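Local coordinates for protein alpha-L-rhamnosidase (Klebsiella oxytoca, PDB 4XHC) that probably hydrolyses terminal alpha-L-rhamnose residues from glycosides, as a two-domain alpha-rhamnosidase of glycoside hydrolase family 78 that binds rhamnose, at residues Asp249-Ala254 against Arg469-Ala474; Thr331-Val336 against Arg388-Leu393; Trp356-Trp361 against His528-Thr533; Tyr377-Ala382 against Val395-Arg400. One frame throughout, in Å; residues are numbered along the deposited sequence.

In the fold
All four contacts lie in the helical catalytic domain of the chain. Contacts 1 and 3 share the rhamnose pocket: their centres are 8 Å apart, both touch the sugar, and D249 of the first packs against W530 of the second, while H470 bonds to T533. Contacts 2 and 4 form a second pair, centres 9 Å apart, around the connection from helix 368-389 to helix 391-412, with V336 and Y397 packed between them. This pair lies away from the pocket: the centre of contact 3 is 26 Å from that of contact 2 and 24 Å from that of contact 4, nearest atoms about 11 and 10 Å apart. R251 and Y377 bridge contacts 1 and 4, whose centres are 21 Å apart.

Contact 1: Asp249-Ala254 against Arg469-Ala474; sequences DLRLQA and RHHYIA. With RAM (alpha-L-rhamnopyranose), chain C.
L252 lies flat on a histidine: its CG stands 4.1 Å from the centroid of the H470 ring, only 10° off the ring normal, in a CH-pi contact, with CD1 and CD2 spreading toward the rim. H470 has its CG anti to the backbone N (chi1 161°), which sends the imidazole across toward helix 247-259. While taking L252 on its face, H470 sets its own CD2 edge over the centre of the H471 ring, 3.7 Å above that plane, edge-to-face. The end of H471 also turns toward the neighbouring helix, where its NE2 is 2.9 Å from NH2 of R251, the two groups meeting edge to edge with their planes 23° apart. Other partners fix these polar ends: R251 makes a salt bridge with D310, H470 bonds to T533, and H471 ND1 bonds to the carbonyl of Y467. All four touching residues are buried, although the short helix axes stay 12.8 Å apart. One turn before L252, D249 grips the sugar with both carboxylate oxygens, OD1 accepting from rhamnose O4 at 2.6 Å and OD2 from rhamnose O3 at 2.8 Å. The same turn of helix thus carries D249 to the ligand and R251 and L252 to the partner helix, as expected of the (alpha/alpha)6 barrel of six-hairpin glycosidases, whose pocket is built at helix ends and loops.

Contact 2: Thr331-Val336 against Arg388-Leu393; sequences TARRQV and RFEPEL
R333 reaches over from helix 322-340 to the link between helices 368-389 and 391-412, its aliphatic part meeting L393 and its tip E390. CB points across the gap without touching the other segment. CG, anti to the backbone N, lies 4.0 Å from CD2 of L393 and also packs on the hydroxyl of Y397. CD comes closer to the same leucine methyl, 3.6 Å from L393 CD2, so the aliphatic half of the arginine runs past methyl CD2 of L393. At chi3 (64°) the chain bends, and this turn swings the guanidinium from the leucine toward E390. NE looks to E337 of its own helix in a long, weak ion pair. NH1 carries the main bond: it donates to E390 OE1 at 2.6 Å, with an N-H...O angle of 142°, within a salt bridge. The oxygen lies in the guanidinium plane and is met on its syn side, but somewhat out of the carboxylate plane; that plane stands at 82° to the guanidinium, so OE2 stays 3.6 Å from NH1 and the pairing is through a single oxygen. The side chain of E390 is extended, and the residue is the first to leave helical geometry after helix 368-389. Its OE1 accepts a second bond, from W329 NE1 on the same helix as R333. Two donors from helix 322-340 therefore hold one carboxylate oxygen at the hairpin's turn, and this partly exposed charge pair would probably keep the glutamate ionised.

Contact 3: Trp356-Trp361 against His528-Thr533; sequences WVFIDW and HAWSCT. With RAM (alpha-L-rhamnopyranose), chain C.
F358 and W530 meet rim to rim in the buried half of this contact, CZ of the phenylalanine 3.8 Å from CH2 of the indole. Neither ring lies over the other: their planes differ by 22° and the centroids are 5.9 Å apart. Both faces of F358 are covered. Rhamnose C6 lies 3.9 Å above one, toward the rim, while the backbone N of D360 sits over the centre of the other. W530 presents one face to the sugar, with O3 3.4 Å above its plane, and H528 CD2 shares that face. The outer part is slacker. W361, partly exposed, reaches W530 only through CD1, 4.0 Å from CH2, and the two side chains run at about a right angle. With its CG beside the backbone N (chi1 -83°), the indole of W361 takes F358 CE1 over its face and turns its edge to the ligand. There NE1 donates to rhamnose O2 at 3.2 Å, a nearly straight bond, and CZ2 lies beside C1. H528 NE2 donates to rhamnose O3 at 3.1 Å from the other segment, and its ND1 is held by S525. Y304, Y518 and E506 add further bonds to the sugar. Two loops thus line the rhamnose pocket with aromatic faces and with the N-H edges of W361 and H528, consistent with the terminal-sugar subsite of a GH78 rhamnosidase.

Contact 4: Tyr377-Ala382 against Val395-Arg400; sequences YCLQRA and VSYRQR
The isobutyl end of L379 and the phenol of Y397 set the geometry of this contact. Methyl CD1 of the leucine hangs over one face of the tyrosine ring, 4.1 Å from its centroid and 17° off the normal, a CH-pi contact shifted toward CG, the atom it approaches most closely, at 3.9 Å. L379 manages this although its CB does not aim at the other helix: with CG anti to the backbone N (chi1 -173°) the branched end swings across the gap. The second methyl, CD2, goes past the ring to the backbone beyond, 4.0 Å from the carbonyl O of Y397 and 4.2 Å from C of R400. A382, one turn further on, puts its CB 4.0 Å from CE2 of the same ring, obliquely, at neither face nor edge. Both residues lie on the same side of the ring, which lays that face along helix 368-389. The helices run antiparallel at 159°, their short axes 9.8 Å apart, and are joined by the brief turn at E390, making an alpha-alpha hairpin of the (alpha/alpha)6 barrel domain. On its far end the ring is taken up by helix 322-340, where V336 touches it and also packs on L379 and A382, so three helices share this core. R400 contributes its backbone and CB here, the guanidinium leading away from L379. Behind L379, on the other side of its helix, R381 lays its guanidinium over the ring of Y377, and NH1 donates to the carbonyl O of Y377 at 3.0 Å.

Contact 1: Asp249-Ala254 against Arg469-Ala474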
# COMPACT_ATOMS: atom_id res chain seq x y z
N ASP A 249 21.76 1.67 -24.83
CA ASP A 249 20.46 2.25 -25.12
C ASP A 249 20.60 3.72 -25.52
O ASP A 249 20.07 4.16 -26.54
CB ASP A 249 19.52 2.10 -23.91
CG ASP A 249 19.27 0.65 -23.54
OD1 ASP A 249 20.23 -0.05 -23.17
OD2 ASP A 249 18.10 0.19 -23.61
N LEU A 250 21.36 4.47 -24.71
CA LEU A 250 21.69 5.87 -25.00
C LEU A 250 22.18 6.07 -26.43
O LEU A 250 21.78 7.01 -27.10
CB LEU A 250 22.76 6.37 -24.01
CG LEU A 250 23.32 7.77 -24.24
CD1 LEU A 250 22.21 8.81 -24.26
CD2 LEU A 250 24.35 8.12 -23.18
N ARG A 251 23.07 5.19 -26.88
CA ARG A 251 23.65 5.33 -28.21
C ARG A 251 22.60 5.40 -29.29
O ARG A 251 22.69 6.21 -30.20
CB ARG A 251 24.61 4.18 -28.52
CG ARG A 251 25.31 4.35 -29.86
CD ARG A 251 26.53 3.45 -30.01
NE ARG A 251 26.14 2.17 -30.55
CZ ARG A 251 26.34 1.77 -31.80
NH1 ARG A 251 26.96 2.53 -32.70
NH2 ARG A 251 25.93 0.58 -32.15
N LEU A 252 21.60 4.53 -29.19
CA LEU A 252 20.53 4.48 -30.18
C LEU A 252 19.52 5.60 -29.98
O LEU A 252 19.06 6.21 -30.95
CB LEU A 252 19.83 3.11 -30.15
CG LEU A 252 20.40 2.08 -31.13
CD1 LEU A 252 21.92 2.06 -31.15
CD2 LEU A 252 19.86 0.71 -30.80
N GLN A 253 19.20 5.89 -28.73
CA GLN A 253 18.27 6.97 -28.43
C GLN A 253 18.77 8.31 -28.94
O GLN A 253 17.99 9.11 -29.45
CB GLN A 253 17.98 7.04 -26.94
CG GLN A 253 17.22 5.83 -26.43
CD GLN A 253 16.69 6.00 -25.02
OE1 GLN A 253 16.08 7.01 -24.69
NE2 GLN A 253 16.89 4.98 -24.19
N ALA A 254 20.07 8.55 -28.81
CA ALA A 254 20.66 9.81 -29.28
C ALA A 254 20.49 10.00 -30.79
O ALA A 254 20.29 11.11 -31.25
CB ALA A 254 22.13 9.90 -28.89
N ARG A 469 18.48 -6.02 -34.11
CA ARG A 469 17.91 -5.85 -35.44
C ARG A 469 18.26 -4.50 -36.03
O ARG A 469 18.44 -4.38 -37.23
CB ARG A 469 16.39 -5.98 -35.38
CG ARG A 469 15.94 -7.39 -35.05
CD ARG A 469 15.36 -8.07 -36.26
NE ARG A 469 14.87 -9.40 -35.94
CZ ARG A 469 14.24 -10.18 -36.81
NH1 ARG A 469 14.02 -9.75 -38.04
NH2 ARG A 469 13.81 -11.39 -36.45
N HIS A 470 18.34 -3.48 -35.18
CA HIS A 470 18.78 -2.16 -35.63
C HIS A 470 20.08 -2.27 -36.41
O HIS A 470 20.25 -1.62 -37.45
CB HIS A 470 19.00 -1.23 -34.45
CG HIS A 470 19.86 -0.05 -34.76
ND1 HIS A 470 19.35 1.11 -35.31
CD2 HIS A 470 21.19 0.14 -34.62
CE1 HIS A 470 20.34 1.97 -35.49
NE2 HIS A 470 21.46 1.41 -35.08
N HIS A 471 21.00 -3.07 -35.90
CA HIS A 471 22.31 -3.21 -36.51
C HIS A 471 22.26 -3.98 -37.81
O HIS A 471 23.01 -3.69 -38.73
CB HIS A 471 23.29 -3.83 -35.50
CG HIS A 471 23.47 -2.99 -34.28
ND1 HIS A 471 22.64 -3.09 -33.19
CD2 HIS A 471 24.34 -1.99 -34.00
CE1 HIS A 471 23.01 -2.21 -32.27
NE2 HIS A 471 24.04 -1.53 -32.74
N TYR A 472 21.37 -4.96 -37.88
CA TYR A 472 21.10 -5.69 -39.11
C TYR A 472 20.66 -4.72 -40.21
O TYR A 472 21.12 -4.79 -41.35
CB TYR A 472 20.04 -6.75 -38.85
CG TYR A 472 19.59 -7.53 -40.06
CD1 TYR A 472 20.50 -8.08 -40.95
CD2 TYR A 472 18.23 -7.75 -40.28
CE1 TYR A 472 20.08 -8.80 -42.05
CE2 TYR A 472 17.80 -8.48 -41.38
CZ TYR A 472 18.73 -8.99 -42.26
OH TYR A 472 18.29 -9.70 -43.34
N ILE A 473 19.77 -3.79 -39.85
CA ILE A 473 19.30 -2.77 -40.80
C ILE A 473 20.44 -1.88 -41.26
O ILE A 473 20.57 -1.58 -42.45
CB ILE A 473 18.18 -1.89 -40.19
CG1 ILE A 473 16.96 -2.74 -39.82
CG2 ILE A 473 17.77 -0.78 -41.15
CD1 ILE A 473 16.46 -3.63 -40.94
N ALA A 474 21.26 -1.45 -40.31
CA ALA A 474 22.39 -0.58 -40.61
C ALA A 474 23.36 -1.26 -41.57
O ALA A 474 23.88 -0.62 -42.49
CB ALA A 474 23.10 -0.18 -39.34
C1 RAM C . 18.71 -4.94 -19.70
C2 RAM C . 17.89 -3.93 -20.48
C3 RAM C . 18.77 -2.80 -20.98
C4 RAM C . 20.08 -3.38 -21.50
C5 RAM C . 20.86 -3.96 -20.33
C6 RAM C . 21.71 -5.14 -20.71
O1 RAM C . 17.98 -5.33 -18.60
O2 RAM C . 17.36 -4.62 -21.60
O3 RAM C . 18.12 -2.07 -22.02
O4 RAM C . 20.86 -2.36 -22.11
O5 RAM C . 19.95 -4.38 -19.29

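Contact 2: Thr331-Val336 against Arg388-Leu393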
# COMPACT_ATOMS: atom_id res chain seq x y z
N THR A 331 38.32 10.51 -21.62
CA THR A 331 37.46 9.41 -21.19
C THR A 331 37.30 8.39 -22.34
O THR A 331 37.47 7.18 -22.14
CB THR A 331 36.07 9.90 -20.68
OG1 THR A 331 36.22 10.68 -19.49
CG2 THR A 331 35.15 8.74 -20.33
N ALA A 332 36.99 8.87 -23.54
CA ALA A 332 36.82 8.01 -24.72
C ALA A 332 38.08 7.22 -25.01
O ALA A 332 38.03 6.00 -25.16
CB ALA A 332 36.45 8.84 -25.94
N ARG A 333 39.22 7.92 -25.06
CA ARG A 333 40.51 7.29 -25.31
C ARG A 333 40.81 6.18 -24.31
O ARG A 333 41.36 5.14 -24.67
CB ARG A 333 41.63 8.33 -25.26
CG ARG A 333 43.03 7.76 -25.48
CD ARG A 333 44.09 8.82 -25.25
NE ARG A 333 44.09 9.27 -23.86
CZ ARG A 333 44.49 10.47 -23.45
NH1 ARG A 333 44.93 11.39 -24.30
NH2 ARG A 333 44.44 10.76 -22.16
N ARG A 334 40.48 6.41 -23.04
CA ARG A 334 40.75 5.43 -21.99
C ARG A 334 39.95 4.14 -22.18
O ARG A 334 40.42 3.05 -21.83
CB ARG A 334 40.47 6.03 -20.61
CG ARG A 334 40.94 5.19 -19.44
CD ARG A 334 42.33 5.58 -18.96
NE ARG A 334 42.77 4.68 -17.89
CZ ARG A 334 43.38 3.50 -18.08
NH1 ARG A 334 43.67 3.06 -19.30
NH2 ARG A 334 43.70 2.75 -17.03
N GLN A 335 38.74 4.26 -22.73
CA GLN A 335 37.92 3.07 -22.98
C GLN A 335 38.60 2.18 -24.02
O GLN A 335 38.55 0.95 -23.92
CB GLN A 335 36.51 3.44 -23.45
CG GLN A 335 35.72 4.36 -22.52
CD GLN A 335 35.89 4.04 -21.04
OE1 GLN A 335 35.46 3.00 -20.57
NE2 GLN A 335 36.49 4.96 -20.30
N VAL A 336 39.25 2.80 -25.00
CA VAL A 336 40.00 2.08 -26.01
C VAL A 336 41.26 1.45 -25.44
O VAL A 336 41.54 0.31 -25.73
CB VAL A 336 40.35 2.99 -27.20
CG1 VAL A 336 41.19 2.24 -28.22
CG2 VAL A 336 39.09 3.53 -27.85
N ARG A 388 41.34 15.09 -34.64
CA ARG A 388 41.08 16.45 -34.16
C ARG A 388 41.80 16.82 -32.86
O ARG A 388 42.32 17.91 -32.74
CB ARG A 388 39.58 16.66 -33.91
CG ARG A 388 38.69 16.42 -35.10
CD ARG A 388 37.23 16.40 -34.65
NE ARG A 388 36.31 16.33 -35.78
CZ ARG A 388 36.03 17.34 -36.61
NH1 ARG A 388 36.61 18.53 -36.44
NH2 ARG A 388 35.18 17.15 -37.60
N PHE A 389 41.80 15.92 -31.88
CA PHE A 389 42.26 16.25 -30.53
C PHE A 389 43.62 15.67 -30.12
O PHE A 389 44.19 16.09 -29.12
CB PHE A 389 41.21 15.83 -29.51
CG PHE A 389 39.83 16.34 -29.82
CD1 PHE A 389 39.59 17.70 -29.91
CD2 PHE A 389 38.78 15.45 -30.02
CE1 PHE A 389 38.32 18.17 -30.20
CE2 PHE A 389 37.51 15.92 -30.30
CZ PHE A 389 37.28 17.28 -30.39
N GLU A 390 44.13 14.70 -30.89
CA GLU A 390 45.43 14.07 -30.59
C GLU A 390 46.00 13.37 -31.85
O GLU A 390 46.06 12.15 -31.91
CB GLU A 390 45.27 13.07 -29.42
CG GLU A 390 46.56 12.72 -28.69
CD GLU A 390 46.34 11.88 -27.45
OE1 GLU A 390 45.25 11.94 -26.85
OE2 GLU A 390 47.25 11.13 -27.04
N PRO A 391 46.43 14.17 -32.86
CA PRO A 391 46.79 13.64 -34.19
C PRO A 391 47.86 12.55 -34.15
O PRO A 391 47.83 11.62 -34.96
CB PRO A 391 47.33 14.86 -34.93
CG PRO A 391 46.79 16.03 -34.20
CD PRO A 391 46.65 15.62 -32.77
N GLU A 392 48.80 12.68 -33.22
CA GLU A 392 49.93 11.76 -33.11
C GLU A 392 49.52 10.33 -32.77
O GLU A 392 50.15 9.35 -33.19
CB GLU A 392 50.93 12.32 -32.08
CG GLU A 392 52.37 11.85 -32.28
CD GLU A 392 52.91 12.27 -33.63
OE1 GLU A 392 53.47 13.39 -33.70
OE2 GLU A 392 52.74 11.52 -34.63
N LEU A 393 48.44 10.21 -32.02
CA LEU A 393 47.90 8.91 -31.61
C LEU A 393 47.15 8.21 -32.75
O LEU A 393 47.10 6.98 -32.81
CB LEU A 393 46.98 9.13 -30.41
CG LEU A 393 46.35 7.91 -29.74
CD1 LEU A 393 47.41 6.89 -29.34
CD2 LEU A 393 45.55 8.36 -28.53

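Contact 3: Trp356-Trp361 against His528-Thr533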
# COMPACT_ATOMS: atom_id res chain seq x y z
N TRP A 356 30.70 -10.56 -19.89
CA TRP A 356 31.72 -9.53 -20.07
C TRP A 356 31.39 -8.55 -21.18
O TRP A 356 31.96 -7.46 -21.23
CB TRP A 356 33.08 -10.18 -20.32
CG TRP A 356 33.19 -11.03 -21.57
CD1 TRP A 356 32.84 -12.34 -21.69
CD2 TRP A 356 33.70 -10.63 -22.84
NE1 TRP A 356 33.09 -12.78 -22.97
CE2 TRP A 356 33.62 -11.76 -23.70
CE3 TRP A 356 34.23 -9.44 -23.34
CZ2 TRP A 356 34.05 -11.71 -25.03
CZ3 TRP A 356 34.65 -9.39 -24.67
CH2 TRP A 356 34.56 -10.52 -25.49
N VAL A 357 30.48 -8.93 -22.07
CA VAL A 357 30.02 -8.10 -23.17
C VAL A 357 28.53 -8.43 -23.41
O VAL A 357 28.09 -9.56 -23.17
CB VAL A 357 30.86 -8.36 -24.43
CG1 VAL A 357 30.76 -9.81 -24.88
CG2 VAL A 357 30.46 -7.42 -25.56
N PHE A 358 27.74 -7.46 -23.86
CA PHE A 358 26.30 -7.70 -24.00
C PHE A 358 25.85 -8.26 -25.36
O PHE A 358 25.44 -9.41 -25.44
CB PHE A 358 25.46 -6.46 -23.66
CG PHE A 358 24.01 -6.66 -23.94
CD1 PHE A 358 23.30 -7.65 -23.26
CD2 PHE A 358 23.36 -5.92 -24.91
CE1 PHE A 358 21.97 -7.87 -23.53
CE2 PHE A 358 22.02 -6.15 -25.19
CZ PHE A 358 21.32 -7.12 -24.50
N ILE A 359 25.88 -7.42 -26.39
CA ILE A 359 25.50 -7.81 -27.77
C ILE A 359 24.01 -8.06 -28.00
O ILE A 359 23.42 -7.42 -28.87
CB ILE A 359 26.29 -9.03 -28.27
CG1 ILE A 359 27.80 -8.86 -28.03
CG2 ILE A 359 26.00 -9.27 -29.75
CD1 ILE A 359 28.43 -7.67 -28.71
N ASP A 360 23.41 -9.00 -27.28
CA ASP A 360 21.96 -9.30 -27.41
C ASP A 360 21.50 -10.11 -26.20
O ASP A 360 22.32 -10.62 -25.44
CB ASP A 360 21.70 -10.09 -28.70
CG ASP A 360 20.20 -10.23 -29.05
OD1 ASP A 360 19.35 -9.52 -28.47
OD2 ASP A 360 19.86 -11.06 -29.94
N TRP A 361 20.20 -10.19 -25.98
CA TRP A 361 19.63 -11.08 -24.96
C TRP A 361 19.44 -12.49 -25.52
O TRP A 361 18.34 -12.89 -25.90
CB TRP A 361 18.31 -10.53 -24.41
CG TRP A 361 18.51 -9.52 -23.35
CD1 TRP A 361 18.13 -8.22 -23.37
CD2 TRP A 361 19.17 -9.73 -22.09
NE1 TRP A 361 18.50 -7.59 -22.19
CE2 TRP A 361 19.14 -8.50 -21.40
CE3 TRP A 361 19.77 -10.83 -21.49
CZ2 TRP A 361 19.70 -8.35 -20.12
CZ3 TRP A 361 20.34 -10.69 -20.24
CH2 TRP A 361 20.30 -9.46 -19.57
N HIS A 528 10.47 0.49 -25.00
CA HIS A 528 11.92 0.48 -24.83
C HIS A 528 12.52 1.21 -26.01
O HIS A 528 12.36 0.78 -27.15
CB HIS A 528 12.45 -0.96 -24.77
CG HIS A 528 13.41 -1.21 -23.65
ND1 HIS A 528 13.01 -1.24 -22.33
CD2 HIS A 528 14.74 -1.45 -23.65
CE1 HIS A 528 14.05 -1.49 -21.56
NE2 HIS A 528 15.12 -1.62 -22.34
N ALA A 529 13.22 2.29 -25.72
CA ALA A 529 13.64 3.23 -26.76
C ALA A 529 14.79 2.72 -27.64
O ALA A 529 15.05 3.29 -28.69
CB ALA A 529 13.99 4.58 -26.14
N TRP A 530 15.46 1.66 -27.22
CA TRP A 530 16.45 1.05 -28.10
C TRP A 530 15.76 0.36 -29.28
O TRP A 530 16.43 -0.09 -30.20
CB TRP A 530 17.41 0.11 -27.32
CG TRP A 530 16.92 -1.26 -26.93
CD1 TRP A 530 15.74 -1.85 -27.24
CD2 TRP A 530 17.67 -2.24 -26.19
NE1 TRP A 530 15.68 -3.12 -26.71
CE2 TRP A 530 16.86 -3.38 -26.07
CE3 TRP A 530 18.94 -2.25 -25.61
CZ2 TRP A 530 17.27 -4.53 -25.40
CZ3 TRP A 530 19.35 -3.38 -24.94
CH2 TRP A 530 18.52 -4.51 -24.84
N SER A 531 14.43 0.30 -29.24
CA SER A 531 13.64 -0.26 -30.34
C SER A 531 12.95 0.78 -31.23
O SER A 531 12.14 0.40 -32.07
CB SER A 531 12.56 -1.19 -29.78
OG SER A 531 13.12 -2.16 -28.93
N CYS A 532 13.28 2.06 -31.08
CA CYS A 532 12.59 3.10 -31.84
C CYS A 532 13.42 3.71 -32.99
O CYS A 532 13.09 4.79 -33.50
CB CYS A 532 12.13 4.22 -30.89
SG CYS A 532 13.46 5.30 -30.31
N THR A 533 14.46 3.01 -33.43
CA THR A 533 15.35 3.54 -34.45
C THR A 533 14.76 3.65 -35.85
O THR A 533 15.26 4.42 -36.66
CB THR A 533 16.66 2.74 -34.53
OG1 THR A 533 16.37 1.34 -34.49
CG2 THR A 533 17.56 3.10 -33.38
C1 RAM C . 18.71 -4.94 -19.70
C2 RAM C . 17.89 -3.93 -20.48
C3 RAM C . 18.77 -2.80 -20.98
C4 RAM C . 20.08 -3.38 -21.50
C5 RAM C . 20.86 -3.96 -20.33
C6 RAM C . 21.71 -5.14 -20.71
O1 RAM C . 17.98 -5.33 -18.60
O2 RAM C . 17.36 -4.62 -21.60
O3 RAM C . 18.12 -2.07 -22.02
O4 RAM C . 20.86 -2.36 -22.11
O5 RAM C . 19.95 -4.38 -19.29

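Contact 4: Tyr377-Ala382 against Val395-Arg400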
# COMPACT_ATOMS: atom_id res chain seq x y z
N TYR A 377 34.86 -1.39 -34.86
CA TYR A 377 33.91 -0.33 -35.15
C TYR A 377 34.22 0.93 -34.35
O TYR A 377 34.22 2.04 -34.89
CB TYR A 377 32.48 -0.80 -34.85
CG TYR A 377 31.40 0.19 -35.20
CD1 TYR A 377 30.97 1.13 -34.28
CD2 TYR A 377 30.80 0.20 -36.47
CE1 TYR A 377 29.99 2.05 -34.60
CE2 TYR A 377 29.82 1.10 -36.79
CZ TYR A 377 29.42 2.03 -35.85
OH TYR A 377 28.44 2.95 -36.15
N CYS A 378 34.49 0.75 -33.06
CA CYS A 378 34.69 1.88 -32.14
C CYS A 378 36.11 2.46 -32.23
O CYS A 378 36.32 3.66 -32.08
CB CYS A 378 34.29 1.49 -30.71
SG CYS A 378 32.49 1.26 -30.49
N LEU A 379 37.09 1.61 -32.51
CA LEU A 379 38.44 2.10 -32.80
C LEU A 379 38.44 3.07 -33.99
O LEU A 379 39.07 4.11 -33.95
CB LEU A 379 39.38 0.94 -33.08
CG LEU A 379 40.84 1.32 -33.23
CD1 LEU A 379 41.36 2.04 -32.00
CD2 LEU A 379 41.67 0.07 -33.48
N GLN A 380 37.70 2.73 -35.04
CA GLN A 380 37.56 3.61 -36.20
C GLN A 380 37.08 5.01 -35.82
O GLN A 380 37.58 6.00 -36.34
CB GLN A 380 36.60 2.97 -37.22
CG GLN A 380 36.36 3.76 -38.51
CD GLN A 380 37.61 3.93 -39.35
OE1 GLN A 380 37.85 3.16 -40.28
NE2 GLN A 380 38.41 4.92 -39.02
N ARG A 381 36.10 5.08 -34.92
CA ARG A 381 35.59 6.38 -34.47
C ARG A 381 36.59 7.07 -33.55
O ARG A 381 36.69 8.29 -33.57
CB ARG A 381 34.24 6.24 -33.76
CG ARG A 381 33.04 6.25 -34.70
CD ARG A 381 32.80 4.87 -35.27
NE ARG A 381 31.91 4.90 -36.43
CZ ARG A 381 31.81 3.92 -37.33
NH1 ARG A 381 32.53 2.82 -37.22
NH2 ARG A 381 30.98 4.05 -38.35
N ALA A 382 37.32 6.29 -32.75
CA ALA A 382 38.41 6.85 -31.95
C ALA A 382 39.50 7.51 -32.82
O ALA A 382 40.12 8.49 -32.41
CB ALA A 382 39.02 5.78 -31.06
N VAL A 395 47.97 7.95 -35.75
CA VAL A 395 48.92 7.18 -36.55
C VAL A 395 48.99 5.72 -36.07
O VAL A 395 48.88 4.80 -36.88
CB VAL A 395 50.34 7.77 -36.54
CG1 VAL A 395 51.27 6.90 -37.36
CG2 VAL A 395 50.34 9.21 -37.05
N SER A 396 49.18 5.52 -34.76
CA SER A 396 49.30 4.17 -34.20
C SER A 396 47.95 3.45 -34.14
O SER A 396 47.89 2.25 -34.37
CB SER A 396 50.00 4.17 -32.84
OG SER A 396 49.34 5.03 -31.93
N TYR A 397 46.87 4.17 -33.83
CA TYR A 397 45.52 3.60 -33.92
C TYR A 397 45.19 3.06 -35.33
O TYR A 397 44.53 2.03 -35.46
CB TYR A 397 44.47 4.64 -33.52
CG TYR A 397 44.19 4.79 -32.03
CD1 TYR A 397 44.92 4.09 -31.06
CD2 TYR A 397 43.19 5.67 -31.58
CE1 TYR A 397 44.66 4.25 -29.70
CE2 TYR A 397 42.93 5.83 -30.23
CZ TYR A 397 43.66 5.12 -29.29
OH TYR A 397 43.40 5.27 -27.95
N ARG A 398 45.66 3.74 -36.38
CA ARG A 398 45.43 3.24 -37.75
C ARG A 398 46.11 1.91 -38.02
O ARG A 398 45.56 1.07 -38.73
CB ARG A 398 45.86 4.26 -38.82
CG ARG A 398 44.77 5.27 -39.13
CD ARG A 398 45.12 6.18 -40.31
NE ARG A 398 44.73 7.56 -39.98
CZ ARG A 398 45.57 8.55 -39.70
NH1 ARG A 398 46.89 8.37 -39.71
NH2 ARG A 398 45.08 9.75 -39.39
N GLN A 399 47.32 1.74 -37.48
CA GLN A 399 48.06 0.48 -37.61
C GLN A 399 47.35 -0.62 -36.84
O GLN A 399 47.27 -1.75 -37.30
CB GLN A 399 49.48 0.61 -37.08
CG GLN A 399 50.33 1.54 -37.90
CD GLN A 399 51.72 1.66 -37.34
OE1 GLN A 399 52.56 0.81 -37.60
NE2 GLN A 399 51.99 2.74 -36.60
N ARG A 400 46.86 -0.27 -35.67
CA ARG A 400 46.18 -1.22 -34.82
C ARG A 400 44.87 -1.70 -35.45
O ARG A 400 44.52 -2.88 -35.35
CB ARG A 400 45.90 -0.59 -33.47
CG ARG A 400 45.68 -1.60 -32.37
CD ARG A 400 47.04 -1.99 -31.79
NE ARG A 400 46.99 -2.68 -30.50
CZ ARG A 400 46.55 -3.93 -30.30
NH1 ARG A 400 46.10 -4.68 -31.31
NH2 ARG A 400 46.55 -4.41 -29.06